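Local coordinates for protein glycosyl transferase (Staphylococcus aureus, PDB 5TZJ) that belongs to the family 2 glycosyl transferases, combines a domain of that family with a helical TarS-type linker domain, and binds uridine-diphosphate-N-acetylglucosamine in the model, at residues V140-N144 with S145-Y149; A160-D164 with N165-F169; G279-I282 with Q283-E287. One frame throughout, in Å; residues are numbered along the deposited sequence.

All three contacts are local, made where the chain turns or a helix stops, and each is partly buried, combining buried apolar groups with exposed polar residues such as Asn144, Asn165 and Gln283. Their centres lie about 13, 16 and 20 Å from that of the chain, contact 3 being the most peripheral. Contacts 1 and 2, in the family 2 glycosyl transferase range, both pack against helix 177-188; contact 3 is in the TarS linker range. Helix 239-256 touches contacts 1 and 3. Contact 1 is an irregular loop, contact 2 a Schellman motif, contact 3 a beta turn. Waters bridge backbone groups in contact 1 and side-chain oxygens in contact 3. No two contacts touch.

Contact 1: V140-N144 with S145-Y149; sequences VTLLN and SRIIY
Val140 begins the contact by laying CG2 obliquely against CG2 of Ile147, 3.9 Å away, while its CB faces Ser145 OG. At Thr141 the backbone takes over: its O receives the hydroxyl of Ser145, with Ser145 OG 2.7 Å from Thr141 O and tilted 28° from the carbonyl plane. The serine reaches it because OG stands between its own backbone N and carbonyl carbon (chi1 74°), and from there OG also accepts a weak bond from Ile147 N. Thr141 OG1 accepts from Leu143 N at 3.1 Å, forming an ST turn, and more weakly from Asn144 N. Leu142 then crosses Ile147 at about a right angle, CD2 lying 3.8 Å from Ile147 CD1, and its side chain also touches Tyr186 and Leu187 of helix 177-188. Its carbonyl is held by a water that gives one hydrogen to Leu142 O at 2.7 Å and the other to Ser145 O, and accepts from Ile148 N at 3.0 Å. Asn144 folds back over the turn, its OD1 taking Thr141 N at 2.9 Å from above the carbonyl plane. Side-chain oxygens and one water thus do much that backbone pairing does in a helix or strand, fixing the bend between strand 139-140 and the 3-10 turn while Val140, Leu142 and Ile147 face helix 177-188 or strand 192-195.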
# COMPACT_ATOMS: atom_id res chain seq x y z
N VAL A 140 2.02 17.45 -3.90
CA VAL A 140 2.07 17.04 -2.50
C VAL A 140 3.37 16.28 -2.27
O VAL A 140 3.99 15.75 -3.20
CB VAL A 140 0.87 16.15 -2.08
CG1 VAL A 140 -0.43 16.90 -2.25
CG2 VAL A 140 0.87 14.85 -2.92
N THR A 141 3.75 16.17 -1.00
CA THR A 141 4.97 15.47 -0.61
C THR A 141 4.67 14.42 0.46
O THR A 141 3.60 14.41 1.09
CB THR A 141 6.06 16.43 -0.08
OG1 THR A 141 5.82 16.72 1.30
CG2 THR A 141 6.04 17.76 -0.86
N LEU A 142 5.64 13.53 0.63
CA LEU A 142 5.56 12.51 1.66
C LEU A 142 5.46 13.12 3.04
O LEU A 142 4.89 12.49 3.94
CB LEU A 142 6.79 11.60 1.60
CG LEU A 142 6.79 10.50 0.55
CD1 LEU A 142 8.18 9.84 0.43
CD2 LEU A 142 5.72 9.45 0.89
N LEU A 143 5.97 14.34 3.23
CA LEU A 143 6.00 14.95 4.55
C LEU A 143 4.96 16.05 4.73
O LEU A 143 4.81 16.54 5.85
CB LEU A 143 7.39 15.53 4.85
CG LEU A 143 8.58 14.56 4.90
CD1 LEU A 143 9.87 15.34 5.15
CD2 LEU A 143 8.34 13.50 5.97
N ASN A 144 4.24 16.48 3.70
CA ASN A 144 3.27 17.53 3.97
C ASN A 144 1.85 17.07 3.67
O ASN A 144 0.94 17.89 3.58
CB ASN A 144 3.61 18.83 3.23
CG ASN A 144 3.36 18.77 1.72
OD1 ASN A 144 2.75 17.82 1.18
ND2 ASN A 144 3.82 19.81 1.02
N SER A 145 1.66 15.77 3.52
CA SER A 145 0.36 15.23 3.19
C SER A 145 0.28 13.84 3.81
O SER A 145 1.26 13.33 4.34
CB SER A 145 0.17 15.15 1.67
OG SER A 145 0.95 14.04 1.15
N ARG A 146 -0.89 13.22 3.70
CA ARG A 146 -1.08 11.87 4.22
C ARG A 146 -0.95 10.81 3.12
O ARG A 146 -1.55 9.74 3.24
CB ARG A 146 -2.44 11.73 4.89
CG ARG A 146 -2.86 12.90 5.75
CD ARG A 146 -2.73 12.53 7.22
NE ARG A 146 -3.45 11.29 7.51
CZ ARG A 146 -3.25 10.57 8.60
NH1 ARG A 146 -2.38 11.01 9.50
NH2 ARG A 146 -3.90 9.43 8.78
N ILE A 147 -0.21 11.07 2.04
CA ILE A 147 -0.16 10.05 0.97
C ILE A 147 0.44 8.75 1.48
O ILE A 147 0.15 7.68 0.95
CB ILE A 147 0.61 10.54 -0.26
CG1 ILE A 147 2.03 10.97 0.14
CG2 ILE A 147 -0.18 11.66 -0.96
CD1 ILE A 147 2.95 11.19 -1.08
N ILE A 148 1.28 8.81 2.52
CA ILE A 148 1.88 7.58 3.00
C ILE A 148 0.84 6.64 3.62
O ILE A 148 1.11 5.44 3.76
CB ILE A 148 3.01 7.93 3.98
CG1 ILE A 148 3.95 6.75 4.14
CG2 ILE A 148 2.44 8.30 5.35
CD1 ILE A 148 5.28 7.11 4.83
N TYR A 149 -0.33 7.14 4.00
CA TYR A 149 -1.42 6.31 4.49
C TYR A 149 -2.17 5.58 3.38
O TYR A 149 -3.09 4.82 3.70
CB TYR A 149 -2.37 7.14 5.34
CG TYR A 149 -1.67 7.45 6.66
CD1 TYR A 149 -0.77 8.50 6.76
CD2 TYR A 149 -1.84 6.64 7.77
CE1 TYR A 149 -0.09 8.78 7.97
CE2 TYR A 149 -1.15 6.90 9.01
CZ TYR A 149 -0.27 7.95 9.07
OH TYR A 149 0.44 8.21 10.24
O HOH W 1 2.51 11.14 3.94

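Contact 2: A160-D164 with N165-F169; sequences ALLKD and NDIYF
With CG opposite the carbonyl carbon (chi1 -63°) and the amide turned to chi2 -71°, Asn165 swings its side chain back along the last turn of the helix to Leu161. Ile167 sets CG1 opposite its carbonyl carbon too (chi1 -60°), which leaves CG2 beside that carbon and directed at Leu162. The Asn165 amide gives ND2 to Leu161 O at 2.8 Å, a nearly straight bond that uses a lone pair in the carbonyl plane and stays close to the plane of the amide itself. It thereby satisfies a carbonyl at the end of the helix, and Leu161 CD1 packs beside the same nitrogen at 3.9 Å. Leu162 meets Ile167 crosswise, CD2 to CG2 at 3.9 Å, and Phe181 of helix 177-188 covers both. Ile167 O, buried here, has no partner in the model. Farther out, Lys163 CG lies 4.2 Å from the hydroxyl OH of Tyr168, but the extended lysine chain carries NZ to Leu79 O of helix 72-81, against which Tyr168 also packs, at Asn76 and Leu79. Two backbone bonds close the turn: Ile167 N to Leu162 O at 2.8 Å, and Asp166 N to Lys163 O at 3.2 Å. With Asp166 at positive phi as the C-prime residue, this is a Schellman motif, here ending helix 159-164 in the family 2 glycosyl transferase domain.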
# COMPACT_ATOMS: atom_id res chain seq x y z
N ALA A 160 7.50 5.61 -17.48
CA ALA A 160 8.96 5.75 -17.39
C ALA A 160 9.45 5.89 -15.95
O ALA A 160 10.60 5.53 -15.65
CB ALA A 160 9.43 6.95 -18.21
N LEU A 161 8.62 6.42 -15.04
CA LEU A 161 9.07 6.48 -13.65
C LEU A 161 9.30 5.09 -13.11
O LEU A 161 10.30 4.82 -12.44
CB LEU A 161 8.07 7.22 -12.76
CG LEU A 161 8.35 7.06 -11.26
CD1 LEU A 161 9.42 8.07 -10.78
CD2 LEU A 161 7.07 7.23 -10.52
N LEU A 162 8.37 4.18 -13.42
CA LEU A 162 8.49 2.80 -12.97
C LEU A 162 9.64 2.10 -13.67
O LEU A 162 10.48 1.46 -13.03
CB LEU A 162 7.15 2.07 -13.21
CG LEU A 162 5.93 2.69 -12.47
CD1 LEU A 162 4.63 1.88 -12.75
CD2 LEU A 162 6.19 2.81 -10.92
N LYS A 163 9.71 2.23 -14.98
CA LYS A 163 10.66 1.40 -15.71
C LYS A 163 12.09 1.93 -15.60
O LYS A 163 13.02 1.13 -15.43
CB LYS A 163 10.23 1.25 -17.18
CG LYS A 163 8.96 0.41 -17.30
CD LYS A 163 8.59 0.09 -18.77
CE LYS A 163 7.38 -0.84 -18.79
NZ LYS A 163 6.76 -1.00 -20.14
N ASP A 164 12.28 3.26 -15.62
CA ASP A 164 13.63 3.82 -15.54
C ASP A 164 14.27 3.51 -14.21
O ASP A 164 15.50 3.41 -14.13
CB ASP A 164 13.63 5.33 -15.76
CG ASP A 164 13.19 5.72 -17.16
OD1 ASP A 164 13.07 4.81 -18.02
OD2 ASP A 164 12.97 6.92 -17.40
N ASN A 165 13.47 3.36 -13.15
CA ASN A 165 13.98 3.08 -11.81
C ASN A 165 13.78 1.64 -11.39
O ASN A 165 13.96 1.33 -10.21
CB ASN A 165 13.32 4.00 -10.80
CG ASN A 165 13.64 5.43 -11.07
OD1 ASN A 165 14.78 5.86 -10.86
ND2 ASN A 165 12.67 6.16 -11.64
N ASP A 166 13.39 0.77 -12.32
CA ASP A 166 13.26 -0.66 -12.05
C ASP A 166 12.31 -0.93 -10.88
O ASP A 166 12.65 -1.63 -9.92
CB ASP A 166 14.63 -1.28 -11.79
CG ASP A 166 14.61 -2.79 -11.83
OD1 ASP A 166 14.09 -3.35 -12.82
OD2 ASP A 166 15.11 -3.42 -10.87
N ILE A 167 11.10 -0.37 -10.95
CA ILE A 167 10.12 -0.49 -9.87
C ILE A 167 9.12 -1.56 -10.28
O ILE A 167 8.39 -1.39 -11.26
CB ILE A 167 9.44 0.85 -9.56
CG1 ILE A 167 10.49 1.86 -9.14
CG2 ILE A 167 8.39 0.69 -8.44
CD1 ILE A 167 9.89 3.31 -8.87
N TYR A 168 9.11 -2.67 -9.55
CA TYR A 168 8.22 -3.79 -9.81
C TYR A 168 7.58 -4.21 -8.51
O TYR A 168 7.98 -3.77 -7.43
CB TYR A 168 8.96 -4.96 -10.48
CG TYR A 168 9.19 -4.61 -11.93
CD1 TYR A 168 8.14 -4.69 -12.85
CD2 TYR A 168 10.41 -4.09 -12.36
CE1 TYR A 168 8.32 -4.32 -14.19
CE2 TYR A 168 10.60 -3.70 -13.70
CZ TYR A 168 9.55 -3.82 -14.61
OH TYR A 168 9.71 -3.44 -15.93
N PHE A 169 6.57 -5.05 -8.61
CA PHE A 169 5.94 -5.69 -7.46
C PHE A 169 6.75 -6.91 -7.03
O PHE A 169 7.20 -7.69 -7.88
CB PHE A 169 4.51 -6.14 -7.83
CG PHE A 169 3.57 -4.98 -8.12
CD1 PHE A 169 2.98 -4.29 -7.07
CD2 PHE A 169 3.33 -4.57 -9.41
CE1 PHE A 169 2.13 -3.24 -7.30
CE2 PHE A 169 2.49 -3.49 -9.64
CZ PHE A 169 1.88 -2.82 -8.57

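Contact 3: G279-I282 with Q283-E287; sequences GDFI and QAVPE
Helix 271-282 gives way to a type I beta turn from Ile282 to Val285, the backbone bonds shortening from an i to i+4 link, Gln283 N to Gly279 O at 2.8 Å, to i to i+3 links from Ala284 N to Phe281 O and from Val285 N to Ile282 O. Ile282 O has a second, weak bond from Arg305 NE. Gln283 folds alongside the helix end with CG opposite its carbonyl carbon (chi1 -82°), bringing CB and CG against Gly279 O, each at 3.2 Å. Beyond CG the chain is extended, and the amide is shared between two partners: NE2 donates to Arg305 O, and OE1 takes a hydrogen from a water at 2.8 Å. The same water gives its other hydrogen to Asp280 OD1, so it bridges two oxygens that could not bond to each other directly. That carboxylate is also paired with Lys307 in a salt bridge, which probably steadies its negative charge. On the buried side, Val285 CG2 approaches Phe281 CE1 obliquely at 4.5 Å, and Ile282 CD1 lies 3.6 Å above one face of the Phe281 ring, offset toward its rim. The ring is further packed edge-to-face with His253 and touches Phe249 and Leu250 of helix 239-256 and Tyr222 and Met225 of helix 218-233; Ile282 turns to Leu301 and Ala304 of helix 298-305. The arrangement is a helix C-terminus that runs on into a type I turn, by which helix 271-282 passes into the loop that leads to helix 298-305, within the TarS linker range.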
# COMPACT_ATOMS: atom_id res chain seq x y z
N GLY A 279 11.36 -7.76 14.72
CA GLY A 279 12.64 -7.19 15.12
C GLY A 279 13.62 -7.07 13.94
O GLY A 279 14.43 -6.15 13.89
N ASP A 280 13.59 -8.03 13.00
CA ASP A 280 14.49 -7.92 11.84
C ASP A 280 14.15 -6.68 11.01
O ASP A 280 15.04 -6.09 10.38
CB ASP A 280 14.41 -9.16 10.93
CG ASP A 280 15.14 -10.36 11.49
OD1 ASP A 280 15.96 -10.19 12.41
OD2 ASP A 280 14.91 -11.50 10.99
N PHE A 281 12.88 -6.28 11.01
CA PHE A 281 12.47 -5.06 10.33
C PHE A 281 12.90 -3.83 11.16
O PHE A 281 13.58 -2.92 10.63
CB PHE A 281 10.95 -5.12 10.11
CG PHE A 281 10.21 -3.77 10.01
CD1 PHE A 281 10.67 -2.74 9.20
CD2 PHE A 281 8.97 -3.62 10.65
CE1 PHE A 281 9.95 -1.54 9.07
CE2 PHE A 281 8.22 -2.46 10.52
CZ PHE A 281 8.70 -1.41 9.71
N ILE A 282 12.61 -3.83 12.46
CA ILE A 282 12.97 -2.65 13.28
C ILE A 282 14.49 -2.49 13.38
O ILE A 282 14.99 -1.37 13.46
CB ILE A 282 12.28 -2.75 14.65
CG1 ILE A 282 10.78 -2.88 14.41
CG2 ILE A 282 12.56 -1.48 15.55
CD1 ILE A 282 10.25 -1.71 13.48
N GLN A 283 15.27 -3.59 13.23
CA GLN A 283 16.72 -3.46 13.30
C GLN A 283 17.30 -2.74 12.09
O GLN A 283 18.41 -2.20 12.16
CB GLN A 283 17.36 -4.84 13.50
CG GLN A 283 17.31 -5.22 15.00
CD GLN A 283 17.75 -6.65 15.33
OE1 GLN A 283 18.35 -7.35 14.52
NE2 GLN A 283 17.44 -7.09 16.54
N ALA A 284 16.56 -2.65 11.01
CA ALA A 284 16.98 -1.81 9.91
C ALA A 284 16.68 -0.33 10.14
O ALA A 284 17.14 0.47 9.32
CB ALA A 284 16.25 -2.24 8.62
N VAL A 285 15.91 0.01 11.17
CA VAL A 285 15.57 1.40 11.50
C VAL A 285 16.61 1.92 12.49
O VAL A 285 16.71 1.37 13.60
CB VAL A 285 14.14 1.49 12.08
CG1 VAL A 285 13.79 2.93 12.58
CG2 VAL A 285 13.09 0.99 11.03
N PRO A 286 17.44 2.89 12.14
CA PRO A 286 18.39 3.42 13.13
C PRO A 286 17.63 3.98 14.33
O PRO A 286 16.62 4.64 14.18
CB PRO A 286 19.13 4.54 12.38
CG PRO A 286 18.94 4.21 10.90
CD PRO A 286 17.53 3.60 10.85
N GLU A 287 18.18 3.73 15.53
CA GLU A 287 17.54 4.11 16.78
C GLU A 287 17.25 5.61 16.87
O GLU A 287 16.30 6.01 17.54
CB GLU A 287 18.43 3.69 17.95
CG GLU A 287 17.80 3.77 19.32
CD GLU A 287 18.81 3.37 20.42
OE1 GLU A 287 19.35 2.24 20.37
OE2 GLU A 287 19.11 4.21 21.31
O HOH W 2 18.34 -8.59 12.05